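Local structure of ATP-dependent DNA helicase RecQ (Porphyromonas gingivalis, 3IUO) at residues 81-84 / 85-88. The protein probably couples ATP hydrolysis to the unwinding of duplex DNA in the 3'-5' direction, this chain being its C-terminal part. Numbering follows the deposited sequence.
Sequences IFEY and FKES
Tyr-84 turns the edge of its ring onto a face of Phe-85, a T-shaped pair at the C-terminal end of helix 75-87. The centroids of the Tyr-84 and Phe-85 rings stand 5.0 Å apart, with their planes at 78°, and the CD2-CE2 side of the tyrosine does the touching. Different first torsions bring the neighbours together: CG of Tyr-84 is anti to its backbone N (chi1 166°), whereas CG of Phe-85 lies beside its own. Further round the phenylalanine, methyl CG2 of Ile-81 meets CE2 of Phe-85 at 3.6 Å, the two side chains running alongside and pointing the same way. Ile-81 and Phe-85 are buried and also touch helix 106-121, at Val-112 and Arg-113; Tyr-84 leans on Ala-96, Glu-99 and Leu-100 of helix 93-100.

On a more exposed flank, the extended chain of Lys-86 bends at its last torsion (chi4 69°) and carries its ammonium over a face of the Phe-82 ring. The sheer closeness of this cation-pi approach is doubtful as modelled, but CE of Lys-86 lies 4.1 Å from the ring centroid of Phe-82, a CH-pi contact. Phe-85 N to Ile-81 O (3.0 Å) and Lys-86 N to Phe-82 O (2.9 Å) are i to i+4 bonds of the helix. Where it ends, Ser-88 folds back: its OG donates to Phe-85 O at 2.8 Å, and its N reaches the same oxygen from the same face. Ile-81, Tyr-84 and Phe-85 thus set apolar and aromatic surface against helices 93-100 and 106-121, while at the helix terminus OG and N of Ser-88 both hold one carbonyl oxygen.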
loop_
_atom_site.group_PDB
_atom_site.type_symbol
_atom_site.label_atom_id
_atom_site.label_comp_id
_atom_site.label_asym_id
_atom_site.label_seq_id
_atom_site.Cartn_x
_atom_site.Cartn_y
_atom_site.Cartn_z
ATOM N N ILE B 81 -9.337 -3.466 -13.135
ATOM C CA ILE B 81 -8.443 -2.866 -12.153
ATOM C C ILE B 81 -9.100 -2.874 -10.766
ATOM O O ILE B 81 -8.442 -3.158 -9.772
ATOM C CB ILE B 81 -8.023 -1.425 -12.558
ATOM C CG1 ILE B 81 -7.259 -1.433 -13.894
ATOM C CG2 ILE B 81 -7.124 -0.805 -11.494
ATOM C CD1 ILE B 81 -7.260 -0.064 -14.559
ATOM N N PHE B 82 -10.407 -2.594 -10.707
ATOM C CA PHE B 82 -11.125 -2.542 -9.418
ATOM C C PHE B 82 -11.068 -3.939 -8.805
ATOM O O PHE B 82 -10.821 -4.104 -7.594
ATOM C CB PHE B 82 -12.560 -2.029 -9.657
ATOM C CG PHE B 82 -13.265 -1.411 -8.448
ATOM C CD1 PHE B 82 -12.603 -0.744 -7.450
ATOM C CD2 PHE B 82 -14.663 -1.413 -8.405
ATOM C CE1 PHE B 82 -13.317 -0.169 -6.341
ATOM C CE2 PHE B 82 -15.369 -0.828 -7.340
ATOM C CZ PHE B 82 -14.677 -0.211 -6.299
ATOM N N GLU B 83 -11.314 -4.955 -9.639
ATOM C CA GLU B 83 -11.237 -6.337 -9.174
ATOM C C GLU B 83 -9.855 -6.700 -8.670
ATOM O O GLU B 83 -9.720 -7.374 -7.624
ATOM C CB GLU B 83 -11.656 -7.322 -10.256
ATOM C CG GLU B 83 -12.111 -8.617 -9.651
ATOM C CD GLU B 83 -13.508 -8.526 -8.970
ATOM O OE1 GLU B 83 -14.208 -7.476 -9.050
ATOM O OE2 GLU B 83 -13.923 -9.537 -8.358
ATOM N N TYR B 84 -8.825 -6.233 -9.379
ATOM C CA TYR B 84 -7.462 -6.402 -8.891
ATOM C C TYR B 84 -7.318 -5.863 -7.455
ATOM O O TYR B 84 -6.809 -6.566 -6.565
ATOM C CB TYR B 84 -6.430 -5.736 -9.828
ATOM C CG TYR B 84 -5.106 -5.622 -9.144
ATOM C CD1 TYR B 84 -4.218 -6.700 -9.133
ATOM C CD2 TYR B 84 -4.785 -4.472 -8.408
ATOM C CE1 TYR B 84 -3.010 -6.633 -8.412
ATOM C CE2 TYR B 84 -3.602 -4.384 -7.689
ATOM C CZ TYR B 84 -2.709 -5.451 -7.704
ATOM O OH TYR B 84 -1.538 -5.367 -7.010
ATOM N N PHE B 85 -7.796 -4.651 -7.205
ATOM C CA PHE B 85 -7.646 -4.104 -5.851
ATOM C C PHE B 85 -8.455 -4.866 -4.802
ATOM O O PHE B 85 -7.993 -5.119 -3.665
ATOM C CB PHE B 85 -7.918 -2.587 -5.836
ATOM C CG PHE B 85 -6.756 -1.786 -6.379
ATOM C CD1 PHE B 85 -5.550 -1.732 -5.654
ATOM C CD2 PHE B 85 -6.852 -1.148 -7.609
ATOM C CE1 PHE B 85 -4.439 -1.035 -6.174
ATOM C CE2 PHE B 85 -5.758 -0.425 -8.133
ATOM C CZ PHE B 85 -4.557 -0.362 -7.408
ATOM N N LYS B 86 -9.672 -5.259 -5.171
ATOM C CA LYS B 86 -10.504 -6.014 -4.255
ATOM C C LYS B 86 -9.855 -7.314 -3.814
ATOM O O LYS B 86 -10.045 -7.729 -2.685
ATOM C CB LYS B 86 -11.867 -6.321 -4.882
ATOM C CG LYS B 86 -12.746 -5.122 -4.917
ATOM C CD LYS B 86 -14.015 -5.427 -5.718
ATOM C CE LYS B 86 -15.044 -4.343 -5.533
ATOM N NZ LYS B 86 -14.529 -3.142 -6.194
ATOM N N GLU B 87 -9.107 -7.942 -4.727
ATOM C CA GLU B 87 -8.450 -9.219 -4.465
ATOM C C GLU B 87 -7.017 -9.097 -3.945
ATOM O O GLU B 87 -6.430 -10.072 -3.541
ATOM C CB GLU B 87 -8.475 -10.109 -5.712
ATOM C CG GLU B 87 -9.907 -10.487 -6.125
ATOM C CD GLU B 87 -10.720 -11.167 -5.007
ATOM O OE1 GLU B 87 -11.886 -10.753 -4.776
ATOM O OE2 GLU B 87 -10.215 -12.116 -4.357
ATOM N N SER B 88 -6.475 -7.889 -3.983
ATOM C CA SER B 88 -5.077 -7.687 -3.584
ATOM C C SER B 88 -4.889 -7.767 -2.072
ATOM O O SER B 88 -5.849 -7.662 -1.281
ATOM C CB SER B 88 -4.601 -6.325 -4.098
ATOM O OG SER B 88 -5.239 -5.289 -3.360
#